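Local atomic coordinates of DUF4973 domain-containing protein (Bacteroides thetaiotaomicron, PDB entry 4QNI), a protein that is of unknown function but, as a two-domain, probable lipoprotein of a gut bacterium, may act in auxiliary nutrient binding. Residues Ile27-Ser32 with Leu163-Phe168; Tyr31-Ala36 with Gly46-Gln51; Asn182-Gly187 with Ile306-Lys311; Arg231-Lys236 with Asn297-Glu302. One frame throughout, in Å; residues are numbered along the deposited sequence.

How the contacts relate
Two pairs of contacts sit at well-separated places in the chain. Contacts 1 and 2 both start from the end of strand 24-30, share Tyr31 and Ser32, and have centres 10 Å apart; Pro30 O and Ser48 OG, 2.7 Å apart, tie them together. Contacts 3 and 4 belong to the large antiparallel sheet of the C-terminal half, with centres 13 Å apart, and are joined where Ile306 O meets Tyr298 N and Arg307 NH1 meets Asn297 OD1. Both of these also reach the second subunit. Between the pairs, contact 1 comes closest to contact 4, at about 10 Å between nearest atoms. The ethanediol molecules beside contacts 1 and 4 probably come from the crystallisation liquor.

Contact 1 of 4, residues Ile27-Ser32 with Leu163-Phe168; sequences IYVPYS and LRIFPF. With EDO (1,2-ethanediol), chain I.
Ile27-Pro30 and Leu163-Phe168 run as parallel strands, their directions 33° apart, with Ile27 opposite Ile165 and Tyr28 opposite Phe166. The pairing lies in a mixed sheet, consistent with the immunoglobulin-like sandwich expected of the E-set clan, and brings together strands 131 residues apart in sequence. Backbone bonds pass back and forth: Ile27 N to Arg164 O, Phe166 N to Ile27 O, Val29 N to Phe166 O. The next, from Phe168 N to Val29 O at 2.8 Å, is more bent at the hydrogen than its neighbours.

On one side of the sheet Ile27, Val29 and Ile165 make an aliphatic row; Val29 CG2 lies 3.9 Å from Ile165 CG2, and Tyr50 and Phe125 of the facing sheet close over the row. The other side is aromatic. The Tyr28 and Phe166 rings lean the same way with planes 24° apart, but they are slid past each other (centroids 5.1 Å apart). The slide leaves Phe166 CD2 over the rim of the Tyr28 ring, 3.7 Å from Tyr28 CZ, with Phe166 CB against Tyr28 CE1 at 3.6 Å. Trp333, the last residue of the chain, stacks on Tyr28. Arg164 turns its guanidinium aside to a salt bridge with Glu225.

Phe168 carries its ring between its own backbone N and carbonyl carbon (chi1 64°), which swings it across to strand 24-30. There Pro30 CA sits over the ring, 3.8 Å from its centroid, in a CH-pi contact. Phe168 O accepts Tyr31 N at 2.8 Å and also a weak bond from ethanediol O2, at 3.1 Å.

Contact 2 of 4, residues Tyr31-Ala36 with Gly46-Gln51; sequences YSRHDA and GRSNYQ
Tyr31, Ser32 and Arg33 begin the loop that carries the chain from strand 24-30 to strand 47-56, and this contact pins the start of that loop to its far end. Gly46 lies under the Tyr31 ring, its CA 3.6 Å from the ring centroid in a CH-pi contact displaced toward the rim. The positive phi of Gly46 (77°) suits a glycine at this turn into the strand. Its N-H points to Ser32 OG at 2.8 Å, and the same hydroxyl oxygen is also hydrogen-bonded to Glu213. Beyond the ring, Tyr31 OH pairs with Glu45, so ring face and hydroxyl both meet neighbouring residues of the turn, Gly46 and Glu45.

A single main-chain bond, Arg33 N to Arg47 O at 3.0 Å, joins the loop to the strand. Past it the Arg33 side chain takes over: bends at chi2 and chi3 (67° and 69°) fold it back over Asn49 of strand 47-56. NH2 then reaches Asn49 O at 2.8 Å, with the oxygen in the guanidinium plane although the donor stands above the carbonyl plane. NE adds a weak bond to Asn49 OD1, 3.1 Å away, so the arginine grips main chain and amide of one residue. Ser48 OG meanwhile bonds to Pro30 O. The loop thus links strand 24-30 of the mixed sheet to strand 47-56 of the three-stranded sheet, an intersheet connection consistent with an E-set-like sandwich.

Contact 3 of 4, residues Asn182-Gly187 with Ile306-Lys311; sequences NKVVTG and IRYHVK
The Tyr308 ring and the Val184 side chain meet at a slant: Val184 CG2 comes to 3.6 Å from Tyr308 CE1, and Lys183 O approaches the same ring obliquely. The second flat group, the His309 imidazole, swings away from strand 182-187; it stacks with Tyr295, while its two nitrogens bond to Glu196 and Asp293. The Asn182 amide lies alongside Val310, with OD1 3.4 Å from Val310 CG2 and ND2 given to Ile201 O.

Behind these groups is an antiparallel strand pair. Lys183 and His309 form the hydrogen-bonded pair, linked by Lys183 N to His309 O at 2.9 Å and His309 N to Lys183 O at 2.7 Å. Val185 N continues to Arg307 O at 2.8 Å. One step further the strands splay, and a water steps in, donating to Val185 O at 2.9 Å and accepting from Arg307 N at 3.2 Å. Thr186 and Gly187 then form a classic beta bulge against the other neighbour, strand 194-196, where both face Ile195. Arg307, whose CG stands opposite its own N (chi1 -174°), lies beside Val185 and carries its guanidinium on to Gly258 O and Asn297.

Pro280 of the second subunit packs on Ile306 and Tyr308. The chemistry is thus divided: backbone bonds and valine contacts zip the strands, whereas the polar ends of Asn182, Arg307 and His309 tie them to their surroundings.

Contact 4 of 4, residues Arg231-Lys236 with Asn297-Glu302; sequences RKYKIK and NYIPVE. With EDO (1,2-ethanediol), chain G.
Tyr233 reaches across to Tyr298 and Ile299 at the rim of the large antiparallel sheet, where strand 282-298 gives way to the loop before strand 306-321. Two strands, 244-250 and 260-275, lie between 234-240 and 282-298 in the sheet, and Tyr233 CA is 8.1 Å from Tyr298 CA, so the Tyr233 side chain bridges the gap, meeting both main chain and side chains of 297-299.

The one hydrogen bond runs from Ile299 N to Tyr233 OH, at 3.0 Å and 162° at the hydrogen. It gives a partner to a backbone N-H just beyond the end of the strand and fixes the far end of the phenol. Along the ring edge, near its plane, Asn297 O lies 3.3 Å from Tyr233 CE1. Over one face comes Tyr298 CD1, 3.4 Å from Tyr233 CZ; the rings are inclined at 49°. A chi1 of 178° turns the Tyr298 ring away from its own N, and Pro280 of the second subunit packs on it too. Ile299 CD1 completes the seat, 3.7 Å from Tyr233 OH.

On the other strand, Lys234 NZ donates to an ethanediol oxygen, O1, at 2.9 Å, besides its salt bridge to Asp131. Tyr233 thus spans two intervening strands of the ten-stranded antiparallel sheet and holds the main chain where strand 282-298 ends, consistent with a curved sheet.

Contact 1 of 4, residues Ile27-Ser32 with Leu163-Phe168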
# COMPACT_ATOMS: atom_id res chain seq x y z
N ILE A 27 19.97 6.60 -13.27
CA ILE A 27 20.16 7.72 -14.18
C ILE A 27 20.90 7.20 -15.41
O ILE A 27 22.00 6.65 -15.28
CB ILE A 27 20.97 8.83 -13.43
CG1 ILE A 27 20.19 9.45 -12.26
CG2 ILE A 27 21.54 9.87 -14.36
CD1 ILE A 27 18.88 9.99 -12.56
N TYR A 28 20.34 7.44 -16.58
CA TYR A 28 20.91 7.01 -17.84
C TYR A 28 21.53 8.20 -18.52
O TYR A 28 20.88 9.23 -18.74
CB TYR A 28 19.83 6.31 -18.71
CG TYR A 28 19.52 4.91 -18.23
CD1 TYR A 28 20.20 3.80 -18.75
CD2 TYR A 28 18.57 4.68 -17.23
CE1 TYR A 28 19.94 2.51 -18.30
CE2 TYR A 28 18.29 3.38 -16.78
CZ TYR A 28 18.99 2.30 -17.31
OH TYR A 28 18.74 1.02 -16.88
N VAL A 29 22.83 8.09 -18.78
CA VAL A 29 23.68 9.13 -19.34
C VAL A 29 24.32 8.60 -20.64
O VAL A 29 24.87 7.51 -20.61
CB VAL A 29 24.79 9.56 -18.31
CG1 VAL A 29 25.56 10.78 -18.81
CG2 VAL A 29 24.24 9.80 -16.91
N PRO A 30 24.26 9.31 -21.79
CA PRO A 30 24.90 8.74 -22.99
C PRO A 30 26.39 8.57 -22.73
O PRO A 30 26.97 9.43 -22.07
CB PRO A 30 24.61 9.77 -24.10
CG PRO A 30 24.16 10.96 -23.43
CD PRO A 30 23.65 10.62 -22.05
N TYR A 31 26.98 7.44 -23.18
CA TYR A 31 28.41 7.17 -22.98
C TYR A 31 29.21 8.32 -23.59
O TYR A 31 30.14 8.82 -22.97
CB TYR A 31 28.79 5.81 -23.54
CG TYR A 31 30.29 5.58 -23.55
CD1 TYR A 31 30.97 5.20 -22.40
CD2 TYR A 31 31.02 5.73 -24.73
CE1 TYR A 31 32.35 5.00 -22.41
CE2 TYR A 31 32.40 5.54 -24.75
CZ TYR A 31 33.06 5.16 -23.58
OH TYR A 31 34.42 4.93 -23.59
N SER A 32 28.78 8.77 -24.77
CA SER A 32 29.32 9.91 -25.48
C SER A 32 28.21 10.93 -25.75
O SER A 32 27.16 10.58 -26.27
CB SER A 32 29.98 9.49 -26.80
OG SER A 32 31.16 8.74 -26.60
N LEU A 163 22.73 8.34 -7.00
CA LEU A 163 22.51 8.10 -8.42
C LEU A 163 23.31 6.93 -8.99
O LEU A 163 24.52 7.01 -9.16
CB LEU A 163 22.75 9.36 -9.28
CG LEU A 163 22.22 10.72 -8.75
CD1 LEU A 163 22.84 11.89 -9.52
CD2 LEU A 163 20.68 10.78 -8.73
N ARG A 164 22.59 5.85 -9.33
CA ARG A 164 23.19 4.73 -10.03
C ARG A 164 23.34 5.19 -11.46
O ARG A 164 22.32 5.42 -12.15
CB ARG A 164 22.34 3.44 -9.92
CG ARG A 164 22.90 2.30 -10.77
CD ARG A 164 24.01 1.54 -10.06
NE ARG A 164 24.62 0.51 -10.89
CZ ARG A 164 24.25 -0.77 -10.93
NH1 ARG A 164 23.19 -1.18 -10.25
NH2 ARG A 164 24.90 -1.63 -11.69
N ILE A 165 24.59 5.44 -11.85
CA ILE A 165 24.84 5.95 -13.19
C ILE A 165 25.00 4.84 -14.17
O ILE A 165 25.88 3.98 -14.02
CB ILE A 165 26.09 6.88 -13.24
CG1 ILE A 165 26.02 8.03 -12.19
CG2 ILE A 165 26.36 7.37 -14.67
CD1 ILE A 165 24.88 8.95 -12.32
N PHE A 166 24.17 4.88 -15.20
CA PHE A 166 24.33 3.97 -16.32
C PHE A 166 24.72 4.72 -17.59
O PHE A 166 23.85 5.35 -18.20
CB PHE A 166 23.06 3.13 -16.61
CG PHE A 166 22.73 2.10 -15.58
CD1 PHE A 166 23.53 0.97 -15.42
CD2 PHE A 166 21.63 2.26 -14.75
CE1 PHE A 166 23.21 0.01 -14.45
CE2 PHE A 166 21.32 1.29 -13.79
CZ PHE A 166 22.12 0.18 -13.64
N PRO A 167 25.98 4.66 -18.04
CA PRO A 167 26.27 5.12 -19.41
C PRO A 167 25.47 4.27 -20.41
O PRO A 167 25.20 3.09 -20.15
CB PRO A 167 27.77 4.84 -19.59
CG PRO A 167 28.27 4.45 -18.27
CD PRO A 167 27.13 3.93 -17.48
N PHE A 168 25.09 4.83 -21.53
CA PHE A 168 24.44 3.99 -22.52
C PHE A 168 25.01 4.27 -23.88
O PHE A 168 25.33 5.42 -24.19
CB PHE A 168 22.91 4.13 -22.52
CG PHE A 168 22.33 5.47 -22.90
CD1 PHE A 168 22.04 5.77 -24.24
CD2 PHE A 168 22.01 6.41 -21.92
CE1 PHE A 168 21.49 7.02 -24.58
CE2 PHE A 168 21.44 7.64 -22.27
CZ PHE A 168 21.16 7.92 -23.59
C1 EDO I . 27.52 7.05 -27.94
O1 EDO I . 27.79 5.75 -28.43
C2 EDO I . 26.67 7.04 -26.64
O2 EDO I . 25.27 6.95 -26.91

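Contact 2 of 4, residues Tyr31-Ala36 with Gly46-Gln51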
# COMPACT_ATOMS: atom_id res chain seq x y z
N TYR A 31 26.98 7.44 -23.18
CA TYR A 31 28.41 7.17 -22.98
C TYR A 31 29.21 8.32 -23.59
O TYR A 31 30.14 8.82 -22.97
CB TYR A 31 28.79 5.81 -23.54
CG TYR A 31 30.29 5.58 -23.55
CD1 TYR A 31 30.97 5.20 -22.40
CD2 TYR A 31 31.02 5.73 -24.73
CE1 TYR A 31 32.35 5.00 -22.41
CE2 TYR A 31 32.40 5.54 -24.75
CZ TYR A 31 33.06 5.16 -23.58
OH TYR A 31 34.42 4.93 -23.59
N SER A 32 28.78 8.77 -24.77
CA SER A 32 29.32 9.91 -25.48
C SER A 32 28.21 10.93 -25.75
O SER A 32 27.16 10.58 -26.27
CB SER A 32 29.98 9.49 -26.80
OG SER A 32 31.16 8.74 -26.60
N ARG A 33 28.45 12.17 -25.38
CA ARG A 33 27.54 13.27 -25.68
C ARG A 33 27.90 13.84 -27.05
O ARG A 33 29.04 14.27 -27.28
CB ARG A 33 27.60 14.36 -24.59
CG ARG A 33 26.63 15.51 -24.80
CD ARG A 33 25.18 15.06 -24.67
NE ARG A 33 24.83 14.72 -23.29
CZ ARG A 33 23.62 14.34 -22.91
NH1 ARG A 33 22.65 14.17 -23.81
NH2 ARG A 33 23.37 14.08 -21.63
N HIS A 34 26.95 13.82 -27.97
CA HIS A 34 27.17 14.38 -29.30
C HIS A 34 25.91 15.02 -29.80
O HIS A 34 24.86 14.88 -29.17
CB HIS A 34 27.73 13.36 -30.34
CG HIS A 34 27.22 11.97 -30.22
ND1 HIS A 34 25.87 11.69 -30.13
CD2 HIS A 34 27.91 10.81 -30.13
CE1 HIS A 34 25.78 10.39 -29.94
NE2 HIS A 34 26.99 9.81 -29.94
N ASP A 35 26.04 15.78 -30.91
CA ASP A 35 24.98 16.51 -31.61
C ASP A 35 24.29 15.63 -32.66
O ASP A 35 24.81 14.57 -33.04
CB ASP A 35 25.58 17.77 -32.27
CG ASP A 35 26.80 17.55 -33.16
OD1 ASP A 35 26.78 16.61 -33.97
OD2 ASP A 35 27.73 18.37 -33.10
N ALA A 36 23.14 16.11 -33.19
CA ALA A 36 22.35 15.41 -34.22
C ALA A 36 23.22 14.91 -35.39
O ALA A 36 22.95 13.84 -35.95
CB ALA A 36 21.25 16.32 -34.73
N GLY A 46 33.40 8.76 -24.84
CA GLY A 46 33.34 8.53 -23.40
C GLY A 46 33.19 9.75 -22.51
O GLY A 46 33.20 9.60 -21.28
N ARG A 47 33.11 10.96 -23.11
CA ARG A 47 32.91 12.22 -22.41
C ARG A 47 31.48 12.59 -22.56
O ARG A 47 30.93 12.58 -23.66
CB ARG A 47 33.83 13.35 -22.91
CG ARG A 47 35.10 13.52 -22.08
CD ARG A 47 35.94 12.24 -21.95
NE ARG A 47 36.31 11.66 -23.24
CZ ARG A 47 37.36 12.05 -23.97
NH1 ARG A 47 38.17 13.00 -23.52
NH2 ARG A 47 37.62 11.47 -25.13
N SER A 48 30.85 12.89 -21.44
CA SER A 48 29.43 13.17 -21.44
C SER A 48 29.03 14.11 -20.30
O SER A 48 29.90 14.66 -19.60
CB SER A 48 28.67 11.86 -21.32
OG SER A 48 27.32 12.04 -21.69
N ASN A 49 27.71 14.30 -20.12
CA ASN A 49 27.18 15.16 -19.08
C ASN A 49 25.77 14.79 -18.75
O ASN A 49 25.13 14.08 -19.51
CB ASN A 49 27.25 16.66 -19.48
CG ASN A 49 26.24 17.05 -20.53
OD1 ASN A 49 26.44 16.85 -21.70
ND2 ASN A 49 25.10 17.59 -20.12
N TYR A 50 25.28 15.30 -17.63
CA TYR A 50 23.90 15.10 -17.21
C TYR A 50 23.44 16.31 -16.43
O TYR A 50 24.08 16.69 -15.45
CB TYR A 50 23.75 13.81 -16.39
CG TYR A 50 22.31 13.44 -16.14
CD1 TYR A 50 21.59 12.67 -17.06
CD2 TYR A 50 21.65 13.85 -14.98
CE1 TYR A 50 20.26 12.33 -16.83
CE2 TYR A 50 20.32 13.51 -14.74
CZ TYR A 50 19.63 12.75 -15.68
OH TYR A 50 18.33 12.40 -15.47
N GLN A 51 22.32 16.90 -16.85
CA GLN A 51 21.72 18.07 -16.21
C GLN A 51 20.72 17.60 -15.13
O GLN A 51 19.65 17.09 -15.43
CB GLN A 51 21.07 18.96 -17.26
CG GLN A 51 22.09 19.61 -18.17
CD GLN A 51 22.28 21.06 -17.81
OE1 GLN A 51 23.11 21.42 -16.97
NE2 GLN A 51 21.49 21.91 -18.44

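Contact 3 of 4, residues Asn182-Gly187 with Ile306-Lys311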
# COMPACT_ATOMS: atom_id res chain seq x y z
N ASN A 182 19.91 -21.73 -21.02
CA ASN A 182 21.06 -22.10 -20.20
C ASN A 182 20.91 -23.57 -19.86
O ASN A 182 20.01 -23.95 -19.11
CB ASN A 182 21.15 -21.23 -18.93
CG ASN A 182 21.45 -19.79 -19.18
OD1 ASN A 182 22.60 -19.39 -19.27
ND2 ASN A 182 20.44 -18.97 -19.31
N LYS A 183 21.76 -24.40 -20.47
CA LYS A 183 21.74 -25.84 -20.23
C LYS A 183 23.05 -26.25 -19.60
O LYS A 183 24.03 -25.54 -19.77
CB LYS A 183 21.48 -26.60 -21.55
CG LYS A 183 20.05 -26.42 -22.07
CD LYS A 183 19.92 -26.88 -23.50
CE LYS A 183 18.49 -26.87 -23.96
NZ LYS A 183 18.14 -28.15 -24.62
N VAL A 184 23.07 -27.37 -18.84
CA VAL A 184 24.26 -27.87 -18.16
C VAL A 184 24.86 -29.03 -18.97
O VAL A 184 24.15 -29.99 -19.30
CB VAL A 184 23.94 -28.29 -16.69
CG1 VAL A 184 25.13 -28.97 -16.00
CG2 VAL A 184 23.43 -27.11 -15.86
N VAL A 185 26.17 -28.96 -19.26
CA VAL A 185 26.88 -30.03 -19.96
C VAL A 185 27.17 -31.12 -18.91
O VAL A 185 27.94 -30.92 -17.98
CB VAL A 185 28.15 -29.53 -20.70
CG1 VAL A 185 28.88 -30.70 -21.37
CG2 VAL A 185 27.79 -28.46 -21.72
N THR A 186 26.51 -32.26 -19.09
CA THR A 186 26.43 -33.46 -18.26
C THR A 186 27.58 -34.46 -18.52
O THR A 186 28.01 -35.18 -17.61
CB THR A 186 25.02 -34.03 -18.56
OG1 THR A 186 24.14 -33.58 -17.53
CG2 THR A 186 24.96 -35.55 -18.80
N GLY A 187 28.03 -34.50 -19.77
CA GLY A 187 29.10 -35.38 -20.23
C GLY A 187 29.32 -35.25 -21.72
O GLY A 187 28.87 -34.27 -22.32
N ILE A 306 30.30 -26.43 -12.74
CA ILE A 306 29.03 -26.55 -13.48
C ILE A 306 29.22 -25.89 -14.84
O ILE A 306 29.22 -24.66 -14.93
CB ILE A 306 27.82 -25.95 -12.72
CG1 ILE A 306 27.78 -26.38 -11.24
CG2 ILE A 306 26.51 -26.29 -13.47
CD1 ILE A 306 26.96 -25.50 -10.39
N ARG A 307 29.41 -26.72 -15.88
CA ARG A 307 29.62 -26.24 -17.24
C ARG A 307 28.29 -25.92 -17.92
O ARG A 307 27.46 -26.80 -18.14
CB ARG A 307 30.43 -27.25 -18.05
CG ARG A 307 30.79 -26.71 -19.42
CD ARG A 307 32.05 -27.38 -19.93
NE ARG A 307 32.55 -26.77 -21.16
CZ ARG A 307 33.30 -25.67 -21.21
NH1 ARG A 307 33.61 -25.02 -20.09
NH2 ARG A 307 33.73 -25.21 -22.37
N TYR A 308 28.09 -24.63 -18.23
CA TYR A 308 26.87 -24.17 -18.89
C TYR A 308 27.04 -23.96 -20.36
O TYR A 308 28.11 -23.53 -20.80
CB TYR A 308 26.40 -22.85 -18.28
CG TYR A 308 25.80 -23.00 -16.90
CD1 TYR A 308 24.48 -23.42 -16.74
CD2 TYR A 308 26.54 -22.71 -15.76
CE1 TYR A 308 23.91 -23.54 -15.48
CE2 TYR A 308 25.98 -22.83 -14.49
CZ TYR A 308 24.66 -23.24 -14.36
OH TYR A 308 24.08 -23.37 -13.12
N HIS A 309 25.97 -24.26 -21.12
CA HIS A 309 25.83 -23.97 -22.52
C HIS A 309 24.78 -22.86 -22.64
O HIS A 309 23.61 -23.08 -22.34
CB HIS A 309 25.49 -25.20 -23.37
CG HIS A 309 25.52 -24.96 -24.85
ND1 HIS A 309 25.11 -25.93 -25.75
CD2 HIS A 309 25.91 -23.86 -25.55
CE1 HIS A 309 25.27 -25.40 -26.96
NE2 HIS A 309 25.74 -24.15 -26.88
N VAL A 310 25.22 -21.67 -23.03
CA VAL A 310 24.39 -20.46 -23.20
C VAL A 310 24.18 -20.30 -24.70
O VAL A 310 25.17 -20.25 -25.44
CB VAL A 310 25.10 -19.24 -22.56
CG1 VAL A 310 24.26 -17.97 -22.69
CG2 VAL A 310 25.46 -19.54 -21.10
N LYS A 311 22.91 -20.25 -25.15
CA LYS A 311 22.62 -20.20 -26.58
C LYS A 311 21.28 -19.52 -26.89
O LYS A 311 20.32 -19.67 -26.14
CB LYS A 311 22.60 -21.65 -27.11
CG LYS A 311 22.50 -21.81 -28.61
CD LYS A 311 22.46 -23.27 -28.94
CE LYS A 311 22.19 -23.54 -30.39
NZ LYS A 311 22.22 -25.01 -30.68
O HOH W 1 29.33 -29.89 -15.62

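Contact 4 of 4, residues Arg231-Lys236 with Asn297-Glu302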
# COMPACT_ATOMS: atom_id res chain seq x y z
N ARG A 231 32.66 -10.60 -11.37
CA ARG A 231 33.84 -10.10 -12.08
C ARG A 231 34.62 -11.22 -12.80
O ARG A 231 35.30 -10.95 -13.79
CB ARG A 231 34.74 -9.30 -11.12
CG ARG A 231 34.05 -8.05 -10.53
CD ARG A 231 34.82 -7.50 -9.34
NE ARG A 231 34.23 -6.29 -8.74
CZ ARG A 231 33.31 -6.28 -7.77
NH1 ARG A 231 32.77 -7.42 -7.34
NH2 ARG A 231 32.88 -5.13 -7.26
N LYS A 232 34.49 -12.46 -12.32
CA LYS A 232 35.12 -13.63 -12.93
C LYS A 232 34.35 -14.07 -14.20
O LYS A 232 34.87 -14.86 -14.98
CB LYS A 232 35.14 -14.81 -11.91
CG LYS A 232 36.49 -15.10 -11.26
CD LYS A 232 36.46 -16.36 -10.34
CE LYS A 232 36.68 -17.69 -11.07
NZ LYS A 232 37.00 -18.81 -10.13
N TYR A 233 33.11 -13.56 -14.41
CA TYR A 233 32.24 -14.02 -15.50
C TYR A 233 31.75 -12.92 -16.50
O TYR A 233 30.59 -12.96 -16.92
CB TYR A 233 31.03 -14.73 -14.86
CG TYR A 233 31.46 -15.86 -13.96
CD1 TYR A 233 31.88 -17.09 -14.49
CD2 TYR A 233 31.51 -15.70 -12.57
CE1 TYR A 233 32.31 -18.12 -13.66
CE2 TYR A 233 31.94 -16.73 -11.74
CZ TYR A 233 32.34 -17.94 -12.29
OH TYR A 233 32.78 -18.96 -11.48
N LYS A 234 32.65 -12.01 -16.96
CA LYS A 234 32.25 -10.99 -17.94
C LYS A 234 32.42 -11.47 -19.39
O LYS A 234 33.53 -11.84 -19.81
CB LYS A 234 33.01 -9.67 -17.73
CG LYS A 234 32.73 -9.03 -16.37
CD LYS A 234 33.80 -8.04 -15.99
CE LYS A 234 33.58 -6.68 -16.60
NZ LYS A 234 34.78 -5.84 -16.40
N ILE A 235 31.32 -11.42 -20.16
CA ILE A 235 31.31 -11.81 -21.57
C ILE A 235 31.15 -10.53 -22.42
O ILE A 235 30.11 -9.88 -22.35
CB ILE A 235 30.21 -12.87 -21.86
CG1 ILE A 235 30.27 -14.10 -20.91
CG2 ILE A 235 30.21 -13.28 -23.34
CD1 ILE A 235 31.69 -14.87 -20.74
N LYS A 236 32.17 -10.19 -23.20
CA LYS A 236 32.21 -8.99 -24.04
C LYS A 236 31.51 -9.19 -25.35
O LYS A 236 31.69 -10.23 -25.99
CB LYS A 236 33.65 -8.56 -24.31
CG LYS A 236 34.38 -8.00 -23.09
CD LYS A 236 35.89 -7.83 -23.34
CE LYS A 236 36.28 -6.78 -24.37
NZ LYS A 236 37.72 -6.85 -24.74
N ASN A 297 32.43 -22.41 -17.47
CA ASN A 297 32.35 -23.11 -16.19
C ASN A 297 32.02 -22.15 -15.06
O ASN A 297 32.74 -21.17 -14.85
CB ASN A 297 33.68 -23.82 -15.87
CG ASN A 297 34.09 -24.89 -16.85
OD1 ASN A 297 33.28 -25.67 -17.35
ND2 ASN A 297 35.39 -25.00 -17.08
N TYR A 298 30.93 -22.41 -14.35
CA TYR A 298 30.61 -21.65 -13.16
C TYR A 298 31.17 -22.46 -11.99
O TYR A 298 31.01 -23.69 -11.96
CB TYR A 298 29.11 -21.35 -13.02
CG TYR A 298 28.82 -20.59 -11.74
CD1 TYR A 298 29.30 -19.30 -11.56
CD2 TYR A 298 28.15 -21.20 -10.68
CE1 TYR A 298 29.13 -18.63 -10.35
CE2 TYR A 298 27.95 -20.52 -9.47
CZ TYR A 298 28.44 -19.24 -9.31
OH TYR A 298 28.26 -18.57 -8.12
N ILE A 299 31.89 -21.78 -11.06
CA ILE A 299 32.53 -22.42 -9.91
C ILE A 299 31.91 -21.81 -8.62
O ILE A 299 32.32 -20.73 -8.20
CB ILE A 299 34.10 -22.31 -9.97
CG1 ILE A 299 34.68 -22.84 -11.32
CG2 ILE A 299 34.77 -23.05 -8.81
CD1 ILE A 299 35.06 -21.72 -12.31
N PRO A 300 30.86 -22.46 -8.05
CA PRO A 300 30.25 -21.92 -6.82
C PRO A 300 31.23 -21.98 -5.65
O PRO A 300 31.47 -20.98 -4.97
CB PRO A 300 29.04 -22.83 -6.59
CG PRO A 300 28.93 -23.71 -7.79
CD PRO A 300 30.26 -23.74 -8.45
N VAL A 301 31.84 -23.16 -5.45
CA VAL A 301 32.88 -23.40 -4.45
C VAL A 301 33.99 -24.16 -5.17
O VAL A 301 33.71 -24.82 -6.17
CB VAL A 301 32.36 -24.13 -3.17
CG1 VAL A 301 31.38 -23.25 -2.40
CG2 VAL A 301 31.72 -25.49 -3.50
N GLU A 302 35.24 -24.07 -4.68
CA GLU A 302 36.38 -24.75 -5.29
C GLU A 302 36.11 -26.27 -5.36
O GLU A 302 35.53 -26.86 -4.44
CB GLU A 302 37.67 -24.45 -4.52
C1 EDO G . 35.49 -3.86 -19.05
O1 EDO G . 34.32 -3.64 -18.28
C2 EDO G . 36.32 -2.56 -19.17
O2 EDO G . 37.09 -2.37 -17.98